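Local coordinates for uncharacterized LolA superfamily protein NE2245 (PDB 3BUU) that is of unknown function but, as a member of the LolA superfamily, may bind lipid or lipoprotein acyl chains within a curved antiparallel beta-sheet, at residues Val28-Arg33 and Ser203-Ser208; Leu43-Val48 and Ile60-Ser65; Asn55-Ile60 and Ala70-Gly75. One frame throughout, in Å; residues are numbered along the deposited sequence.

Contact 1. Residues Val28-Arg33 and Ser203-Ser208; sequences VNVAIR and SVLDYS
Strands 28-33 and 203-208 run antiparallel, their axes 4.6 Å apart at 163°, joined by three pairs of backbone hydrogen bonds: Asn29 with Ser208, Ala31 with Asp206, Arg33 with Val204. The ladder brings an early strand beside the last one in the curved antiparallel sheet of the LolA-like fold. On one face Val30, Tyr207, Ile32 and Leu205 form an apolar layer, Tyr207 and Leu205 meeting Ile106 of the short helix 103-107, Ile32 and Leu205 meeting Val101. Val30 works with both branches: CG1 sits over one face of the Tyr207 ring, offset toward the rim, in a CH-pi contact 4.2 Å from the centroid, while CG2 lies 3.6 Å from Tyr207 CE1. Val28 CG2 meets the ring edge in plane at Tyr207 CD1. The ring lies alongside Val30 because its CG stands anti to the carbonyl carbon, chi1 -67°, and Arg20 bonds its hydroxyl and makes a cation-pi contact with the ring. Replacing Tyr207 by alanine would probably leave Val28 and Val30 facing a gap and Arg20 without the phenol oxygen and ring it contacts. Further along, Ile32 and Leu205 point the same way, Ile32 CG1 4.0 Å from Leu205 CG. The other face is mixed: Asn29, Ser208, Arg33 and Asp206 stand beside Ala31 and Val204. There, in the modelled conformer, the extended Arg33 side chain crosses Asp206 at about a right angle, their charged planes 52° apart; the salt bridge, Arg33 NH1 to Asp206 OD2 at 3.9 Å, is long, and Asp206 OD1 pairs with Arg190. A water fills in: it accepts from Arg33 NH1, in the guanidinium plane, and donates to Val204 O and, at 2.7 Å, to Asp206 OD2.

Contact 2. Residues Leu43-Val48 and Ile60-Ser65; sequences LYRYQV and ITEPAS
Tyr44 lays one face of its ring over Pro63: CD of the proline stands 3.6 Å from the Tyr44 ring centroid, nearly on the ring normal, a well-centred CH-pi contact. The peptide bond before Pro63 is cis, at the point where the chain leaves the strand. Ile60 touches two tyrosines, its CD1 lying 3.6 Å from Tyr44 CD1 and 3.9 Å from Tyr46 CE1; with CG1 anti to the backbone N (chi1 -173°), the branch is carried over to both rings. On the other face Arg45 and Glu62, in its modelled conformer, run side by side. Their salt bridge, Arg45 NE to Glu62 OE1 at 2.9 Å, is weak as a hydrogen bond, bent to 130°, and the guanidinium and carboxylate planes are 84° apart, so the contact is made through one oxygen and not as a flat two-pronged pair. Arg45 O gathers three donors: a nearly straight bond from Thr61 N at 2.8 Å, and weak ones from Thr61 OG1 and Glu62 N. Two consecutive residues, Thr61 and Glu62, thus face the single Arg45, which makes this a classic beta bulge near the open end of the 39-51/55-62 beta hairpin.

Contact 3. Residues Asn55-Ile60 and Ala70-Gly75; sequences NSIVMI and AILMKG
Met73, a selenomethionine, and Asn55 have the most surface buried by the contact, with Ile71 close behind, and the first two meet at one carbonyl. Met73 O takes two donors, Ser56 N and Asn55 ND2, each at 3.2 Å. The amide nitrogen of Asn55 comes in on a lone pair, in the carbonyl plane, although that oxygen is tilted 23° from the amide's own plane. Having its CG anti to the carbonyl carbon (chi1 -73°), Asn55 swings its amide across to the neighbouring strand, where ND2 also passes over Lys74 CA. The return bond, Met73 N to Ser56 O, is almost straight at 176°. The Met73 side chain then bends at chi3, bringing its terminal CE back to 3.4 Å from Ser56 OG, and its CB comes equally near that hydroxyl. Ser56 OG bonds to Ala107 O, and a water donates both to this OG and to Ile71 O, bridging the strands on the face that helix 103-107 covers. Ile71 pairs with Val58 through two backbone bonds of 2.8 Å, Val58 N to Ile71 O and Ile71 N to Val58 O. Their side chains rise together, Val58 CB lying 4.3 Å from Ile71 CB. On the opposite face Ile57 CG1 meets Leu72 CD1 at 4.0 Å, the two side chains at a slant. In this antiparallel hairpin of strands 55-62 and 70-74 apolar pairs mix with buried polar groups; the chemistry implies that the Ser56 hydroxyl and the Met73 carbonyl are accommodated by bonding to main-chain groups, water and the Asn55 amide.

The three contacts step across neighbouring strands in the order 202-212, 26-36, 39-51, 55-62, 70-74. Contacts 1 and 2 have centres about 10 Å apart and are stitched together where strands 26-36 and 39-51 pair, with Ile32 N 2.8 Å from Tyr44 O; beside this, Arg33 CG packs on Leu43 CD1. Contacts 2 and 3, centres about 14 Å apart, share Ile60 and strand 55-62, and Tyr46 CD1 touches Val58 CG1 at 3.6 Å. Contacts 1 and 3 do not touch, their nearest atoms being about 7 Å apart. Along the chain, contact 1 closes a long loop that encloses the other two. Helix 103-107 packs against side chains of both contact 1 and contact 3.

Contact 1. Residues Val28-Arg33 and Ser203-Ser208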
loop_
_atom_site.group_PDB
_atom_site.type_symbol
_atom_site.label_atom_id
_atom_site.label_comp_id
_atom_site.label_asym_id
_atom_site.label_seq_id
_atom_site.Cartn_x
_atom_site.Cartn_y
_atom_site.Cartn_z
ATOM N N VAL A 28 8.610 0.219 -8.858
ATOM C CA VAL A 28 8.352 1.608 -8.544
ATOM C C VAL A 28 9.222 2.048 -7.382
ATOM O O VAL A 28 9.581 1.215 -6.537
ATOM C CB VAL A 28 6.850 1.848 -8.274
ATOM C CG1 VAL A 28 6.384 1.171 -6.996
ATOM C CG2 VAL A 28 6.502 3.329 -8.269
ATOM N N ASN A 29 9.545 3.331 -7.338
ATOM C CA ASN A 29 10.224 3.905 -6.163
ATOM C C ASN A 29 9.215 4.630 -5.304
ATOM O O ASN A 29 8.332 5.315 -5.815
ATOM C CB ASN A 29 11.329 4.885 -6.600
ATOM C CG ASN A 29 12.338 4.234 -7.523
ATOM O OD1 ASN A 29 12.667 3.045 -7.408
ATOM N ND2 ASN A 29 12.816 5.010 -8.468
ATOM N N VAL A 30 9.382 4.494 -3.991
ATOM C CA VAL A 30 8.492 5.139 -3.032
ATOM C C VAL A 30 9.286 5.916 -2.012
ATOM O O VAL A 30 10.178 5.345 -1.364
ATOM C CB VAL A 30 7.605 4.092 -2.286
ATOM C CG1 VAL A 30 6.502 4.824 -1.516
ATOM C CG2 VAL A 30 7.003 3.085 -3.284
ATOM N N ALA A 31 8.983 7.200 -1.877
ATOM C CA ALA A 31 9.601 8.045 -0.853
ATOM C C ALA A 31 8.524 8.313 0.189
ATOM O O ALA A 31 7.395 8.619 -0.184
ATOM C CB ALA A 31 10.052 9.356 -1.445
ATOM N N ILE A 32 8.846 8.154 1.456
ATOM C CA ILE A 32 7.863 8.321 2.517
ATOM C C ILE A 32 8.434 9.351 3.490
ATOM O O ILE A 32 9.490 9.143 4.092
ATOM C CB ILE A 32 7.554 7.033 3.267
ATOM C CG1 ILE A 32 7.166 5.950 2.267
ATOM C CG2 ILE A 32 6.485 7.282 4.316
ATOM C CD1 ILE A 32 6.762 4.590 2.925
ATOM N N ARG A 33 7.722 10.464 3.638
ATOM C CA ARG A 33 8.100 11.548 4.551
ATOM C C ARG A 33 7.030 11.614 5.624
ATOM O O ARG A 33 5.881 11.941 5.335
ATOM C CB ARG A 33 8.153 12.871 3.775
ATOM C CG ARG A 33 9.235 12.930 2.690
ATOM C CD ARG A 33 9.337 14.269 1.925
ATOM N NE ARG A 33 10.545 14.373 1.101
ATOM C CZ ARG A 33 10.696 13.781 -0.083
ATOM N NH1 ARG A 33 9.715 13.041 -0.616
ATOM N NH2 ARG A 33 11.839 13.941 -0.742
ATOM N N SER A 203 2.018 10.728 7.074
ATOM C CA SER A 203 3.009 10.214 6.151
ATOM C C SER A 203 2.598 10.505 4.745
ATOM O O SER A 203 1.460 10.235 4.338
ATOM C CB SER A 203 3.138 8.688 6.311
ATOM O OG SER A 203 3.592 8.326 7.614
ATOM N N VAL A 204 3.521 11.092 3.986
ATOM C CA VAL A 204 3.306 11.440 2.590
ATOM C C VAL A 204 4.151 10.491 1.756
ATOM O O VAL A 204 5.393 10.499 1.850
ATOM C CB VAL A 204 3.626 12.928 2.309
ATOM C CG1 VAL A 204 3.428 13.252 0.846
ATOM C CG2 VAL A 204 2.788 13.834 3.205
ATOM N N LEU A 205 3.483 9.688 0.925
ATOM C CA LEU A 205 4.117 8.689 0.054
ATOM C C LEU A 205 4.106 9.179 -1.361
ATOM O O LEU A 205 3.029 9.423 -1.909
ATOM C CB LEU A 205 3.357 7.347 0.094
ATOM C CG LEU A 205 3.308 6.610 1.419
ATOM C CD1 LEU A 205 2.306 7.225 2.384
ATOM C CD2 LEU A 205 2.969 5.181 1.183
ATOM N N ASP A 206 5.290 9.334 -1.962
ATOM C CA ASP A 206 5.385 9.746 -3.347
ATOM C C ASP A 206 5.994 8.630 -4.177
ATOM O O ASP A 206 7.079 8.089 -3.860
ATOM C CB ASP A 206 6.262 10.995 -3.461
ATOM C CG ASP A 206 5.539 12.238 -2.969
ATOM O OD1 ASP A 206 4.383 12.478 -3.411
ATOM O OD2 ASP A 206 6.094 12.990 -2.158
ATOM N N TYR A 207 5.302 8.305 -5.259
ATOM C CA TYR A 207 5.642 7.204 -6.160
ATOM C C TYR A 207 6.292 7.749 -7.386
ATOM O O TYR A 207 5.735 8.677 -7.979
ATOM C CB TYR A 207 4.398 6.397 -6.566
ATOM C CG TYR A 207 3.832 5.677 -5.418
ATOM C CD1 TYR A 207 4.087 4.345 -5.252
ATOM C CD2 TYR A 207 3.038 6.350 -4.453
ATOM C CE1 TYR A 207 3.555 3.642 -4.115
ATOM C CE2 TYR A 207 2.520 5.692 -3.353
ATOM C CZ TYR A 207 2.802 4.365 -3.171
ATOM O OH TYR A 207 2.258 3.737 -2.067
ATOM N N SER A 208 7.417 7.174 -7.812
ATOM C CA SER A 208 8.145 7.685 -8.991
ATOM C C SER A 208 8.737 6.533 -9.755
ATOM O O SER A 208 8.973 5.435 -9.228
ATOM C CB SER A 208 9.188 8.695 -8.553
ATOM O OG SER A 208 10.156 8.116 -7.753
HETATM O O HOH W 1 12.653 7.658 -8.490
HETATM O O HOH W 2 7.084 12.241 0.270
#

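Contact 2. Residues Leu43-Val48 and Ile60-Ser65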
loop_
_atom_site.group_PDB
_atom_site.type_symbol
_atom_site.label_atom_id
_atom_site.label_comp_id
_atom_site.label_asym_id
_atom_site.label_seq_id
_atom_site.Cartn_x
_atom_site.Cartn_y
_atom_site.Cartn_z
ATOM N N LEU A 43 13.717 10.961 6.126
ATOM C CA LEU A 43 13.004 10.479 4.925
ATOM C C LEU A 43 13.312 8.970 4.759
ATOM O O LEU A 43 14.428 8.573 5.037
ATOM C CB LEU A 43 13.515 11.274 3.718
ATOM C CG LEU A 43 13.356 10.714 2.302
ATOM C CD1 LEU A 43 11.944 10.760 1.827
ATOM C CD2 LEU A 43 14.224 11.467 1.314
ATOM N N TYR A 44 12.334 8.164 4.352
ATOM C CA TYR A 44 12.559 6.783 3.994
ATOM C C TYR A 44 12.350 6.641 2.500
ATOM O O TYR A 44 11.463 7.295 1.918
ATOM C CB TYR A 44 11.571 5.871 4.743
ATOM C CG TYR A 44 11.953 5.564 6.183
ATOM C CD1 TYR A 44 12.321 4.291 6.531
ATOM C CD2 TYR A 44 12.032 6.560 7.175
ATOM C CE1 TYR A 44 12.699 3.961 7.829
ATOM C CE2 TYR A 44 12.414 6.252 8.477
ATOM C CZ TYR A 44 12.755 4.947 8.788
ATOM O OH TYR A 44 13.169 4.633 10.070
ATOM N N ARG A 45 13.155 5.808 1.859
ATOM C CA ARG A 45 12.940 5.512 0.445
ATOM C C ARG A 45 13.069 4.032 0.210
ATOM O O ARG A 45 13.891 3.366 0.881
ATOM C CB ARG A 45 13.966 6.254 -0.423
ATOM C CG ARG A 45 13.883 7.763 -0.429
ATOM C CD ARG A 45 14.751 8.285 -1.577
ATOM N NE ARG A 45 15.011 9.713 -1.480
ATOM C CZ ARG A 45 14.301 10.632 -2.122
ATOM N NH1 ARG A 45 13.271 10.268 -2.876
ATOM N NH2 ARG A 45 14.597 11.920 -1.999
ATOM N N TYR A 46 12.266 3.537 -0.735
ATOM C CA TYR A 46 12.193 2.121 -1.039
ATOM C C TYR A 46 12.149 1.907 -2.527
ATOM O O TYR A 46 11.607 2.719 -3.266
ATOM C CB TYR A 46 10.893 1.510 -0.484
ATOM C CG TYR A 46 10.750 1.678 1.013
ATOM C CD1 TYR A 46 11.182 0.711 1.888
ATOM C CD2 TYR A 46 10.168 2.836 1.554
ATOM C CE1 TYR A 46 11.057 0.877 3.254
ATOM C CE2 TYR A 46 10.030 2.985 2.926
ATOM C CZ TYR A 46 10.474 2.020 3.751
ATOM O OH TYR A 46 10.350 2.182 5.110
ATOM N N GLN A 47 12.665 0.769 -2.969
ATOM C CA GLN A 47 12.397 0.273 -4.298
ATOM C C GLN A 47 11.494 -0.934 -4.137
ATOM O O GLN A 47 11.791 -1.828 -3.339
ATOM C CB GLN A 47 13.681 -0.162 -5.011
ATOM C CG GLN A 47 13.332 -0.707 -6.426
ATOM C CD GLN A 47 14.429 -1.495 -7.104
ATOM O OE1 GLN A 47 14.577 -2.695 -6.866
ATOM N NE2 GLN A 47 15.158 -0.848 -7.994
ATOM N N VAL A 48 10.414 -0.979 -4.914
ATOM C CA VAL A 48 9.422 -2.047 -4.827
ATOM C C VAL A 48 9.376 -2.810 -6.145
ATOM O O VAL A 48 9.249 -2.190 -7.210
ATOM C CB VAL A 48 8.040 -1.464 -4.515
ATOM C CG1 VAL A 48 7.024 -2.586 -4.420
ATOM C CG2 VAL A 48 8.105 -0.699 -3.199
ATOM N N ILE A 60 14.789 -1.251 1.160
ATOM C CA ILE A 60 15.013 0.088 1.720
ATOM C C ILE A 60 16.308 0.660 1.208
ATOM O O ILE A 60 17.345 -0.010 1.222
ATOM C CB ILE A 60 14.989 0.137 3.235
ATOM C CG1 ILE A 60 15.061 1.593 3.734
ATOM C CG2 ILE A 60 16.048 -0.684 3.802
ATOM C CD1 ILE A 60 14.433 1.797 5.040
ATOM N N THR A 61 16.258 1.894 0.747
ATOM C CA THR A 61 17.448 2.530 0.247
ATOM C C THR A 61 17.920 3.680 1.162
ATOM O O THR A 61 19.089 4.047 1.118
ATOM C CB THR A 61 17.241 3.018 -1.204
ATOM O OG1 THR A 61 16.181 3.960 -1.242
ATOM C CG2 THR A 61 16.928 1.881 -2.180
ATOM N N GLU A 62 17.030 4.289 1.935
ATOM C CA GLU A 62 17.419 5.325 2.906
ATOM C C GLU A 62 16.358 5.255 4.007
ATOM O O GLU A 62 15.217 4.886 3.715
ATOM C CB GLU A 62 17.471 6.750 2.277
ATOM C CG GLU A 62 18.102 6.858 0.865
ATOM C CD GLU A 62 17.728 8.115 0.080
ATOM O OE1 GLU A 62 16.919 8.928 0.572
ATOM O OE2 GLU A 62 18.243 8.272 -1.052
ATOM N N PRO A 63 16.693 5.637 5.257
ATOM C CA PRO A 63 18.003 6.214 5.694
ATOM C C PRO A 63 19.112 5.180 5.777
ATOM O O PRO A 63 18.836 3.991 5.785
ATOM C CB PRO A 63 17.710 6.774 7.070
ATOM C CG PRO A 63 16.421 6.272 7.497
ATOM C CD PRO A 63 15.737 5.534 6.369
ATOM N N ALA A 64 20.357 5.658 5.827
ATOM C CA ALA A 64 21.541 4.802 5.840
ATOM C C ALA A 64 21.513 3.767 6.951
ATOM O O ALA A 64 21.988 2.641 6.753
ATOM C CB ALA A 64 22.762 5.634 5.966
ATOM N N SER A 65 20.920 4.122 8.096
ATOM C CA SER A 65 20.871 3.202 9.250
ATOM C C SER A 65 20.060 1.945 8.927
ATOM O O SER A 65 20.224 0.915 9.591
ATOM C CB SER A 65 20.307 3.889 10.512
ATOM O OG SER A 65 19.032 4.476 10.286
#

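Contact 3. Residues Asn55-Ile60 and Ala70-Gly75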
loop_
_atom_site.group_PDB
_atom_site.type_symbol
_atom_site.label_atom_id
_atom_site.label_comp_id
_atom_site.label_asym_id
_atom_site.label_seq_id
_atom_site.Cartn_x
_atom_site.Cartn_y
_atom_site.Cartn_z
ATOM N N ASN A 55 3.458 -11.942 -4.909
ATOM C CA ASN A 55 4.873 -11.794 -4.565
ATOM C C ASN A 55 5.267 -10.352 -4.656
ATOM O O ASN A 55 4.800 -9.626 -5.514
ATOM C CB ASN A 55 5.791 -12.568 -5.542
ATOM C CG ASN A 55 5.729 -14.028 -5.351
ATOM O OD1 ASN A 55 5.190 -14.712 -6.185
ATOM N ND2 ASN A 55 6.257 -14.521 -4.248
ATOM N N SER A 56 6.212 -9.936 -3.797
ATOM C CA SER A 56 6.831 -8.657 -3.966
ATOM C C SER A 56 8.137 -8.656 -3.189
ATOM O O SER A 56 8.371 -9.502 -2.303
ATOM C CB SER A 56 5.941 -7.523 -3.517
ATOM O OG SER A 56 5.717 -7.594 -2.133
ATOM N N ILE A 57 8.983 -7.698 -3.539
ATOM C CA ILE A 57 10.186 -7.385 -2.771
ATOM C C ILE A 57 10.194 -5.896 -2.523
ATOM O O ILE A 57 9.978 -5.099 -3.450
ATOM C CB ILE A 57 11.454 -7.786 -3.545
ATOM C CG1 ILE A 57 11.556 -9.307 -3.622
ATOM C CG2 ILE A 57 12.711 -7.192 -2.903
ATOM C CD1 ILE A 57 12.513 -9.842 -4.671
ATOM N N VAL A 58 10.454 -5.517 -1.276
ATOM C CA VAL A 58 10.554 -4.119 -0.890
ATOM C C VAL A 58 11.945 -3.918 -0.313
ATOM O O VAL A 58 12.290 -4.511 0.707
ATOM C CB VAL A 58 9.496 -3.750 0.148
ATOM C CG1 VAL A 58 9.656 -2.288 0.586
ATOM C CG2 VAL A 58 8.073 -3.977 -0.436
HETATM N N MSE A 59 12.721 -3.069 -0.966
HETATM C CA MSE A 59 14.136 -2.860 -0.546
HETATM C C MSE A 59 14.320 -1.430 -0.074
HETATM O O MSE A 59 14.016 -0.524 -0.798
HETATM C CB MSE A 59 15.040 -3.104 -1.737
HETATM C CG MSE A 59 15.179 -4.589 -2.102
HETATM SE SE MSE A 59 16.110 -5.049 -3.700
HETATM C CE MSE A 59 16.127 -3.340 -4.585
ATOM N N ILE A 60 14.789 -1.251 1.160
ATOM C CA ILE A 60 15.013 0.088 1.720
ATOM C C ILE A 60 16.308 0.660 1.208
ATOM O O ILE A 60 17.345 -0.010 1.222
ATOM C CB ILE A 60 14.989 0.137 3.235
ATOM C CG1 ILE A 60 15.061 1.593 3.734
ATOM C CG2 ILE A 60 16.048 -0.684 3.802
ATOM C CD1 ILE A 60 14.433 1.797 5.040
ATOM N N ALA A 70 15.429 -5.721 3.754
ATOM C CA ALA A 70 14.557 -6.067 2.649
ATOM C C ALA A 70 13.393 -6.860 3.154
ATOM O O ALA A 70 13.471 -7.538 4.212
ATOM C CB ALA A 70 15.318 -6.828 1.577
ATOM N N ILE A 71 12.295 -6.783 2.416
ATOM C CA ILE A 71 11.128 -7.544 2.766
ATOM C C ILE A 71 10.693 -8.348 1.531
ATOM O O ILE A 71 10.417 -7.769 0.446
ATOM C CB ILE A 71 9.992 -6.650 3.262
ATOM C CG1 ILE A 71 10.456 -5.727 4.405
ATOM C CG2 ILE A 71 8.819 -7.514 3.683
ATOM C CD1 ILE A 71 9.559 -4.481 4.568
ATOM N N LEU A 72 10.587 -9.673 1.714
ATOM C CA LEU A 72 10.146 -10.596 0.696
ATOM C C LEU A 72 8.741 -11.055 1.068
ATOM O O LEU A 72 8.512 -11.543 2.177
ATOM C CB LEU A 72 11.082 -11.789 0.680
ATOM C CG LEU A 72 10.626 -12.988 -0.162
ATOM C CD1 LEU A 72 10.518 -12.647 -1.623
ATOM C CD2 LEU A 72 11.621 -14.133 0.019
HETATM N N MSE A 73 7.795 -10.884 0.143
HETATM C CA MSE A 73 6.443 -11.334 0.334
HETATM C C MSE A 73 6.185 -12.520 -0.558
HETATM O O MSE A 73 6.422 -12.468 -1.795
HETATM C CB MSE A 73 5.472 -10.210 0.013
HETATM C CG MSE A 73 4.023 -10.623 0.182
HETATM SE SE MSE A 73 2.861 -9.108 -0.265
HETATM C CE MSE A 73 2.780 -9.371 -2.147
ATOM N N LYS A 74 5.666 -13.593 0.049
ATOM C CA LYS A 74 5.167 -14.755 -0.694
ATOM C C LYS A 74 3.750 -15.012 -0.168
ATOM O O LYS A 74 3.557 -15.372 1.025
ATOM C CB LYS A 74 6.096 -15.974 -0.454
ATOM C CG LYS A 74 7.626 -15.761 -0.853
ATOM C CD LYS A 74 8.518 -17.002 -0.595
ATOM C CE LYS A 74 9.335 -16.811 0.652
ATOM N NZ LYS A 74 10.162 -18.008 1.036
ATOM N N GLY A 75 2.733 -14.858 -1.012
ATOM C CA GLY A 75 1.388 -14.888 -0.488
ATOM C C GLY A 75 1.176 -13.817 0.547
ATOM O O GLY A 75 1.535 -12.681 0.295
HETATM O O HOH W 3 7.536 -7.292 0.129
#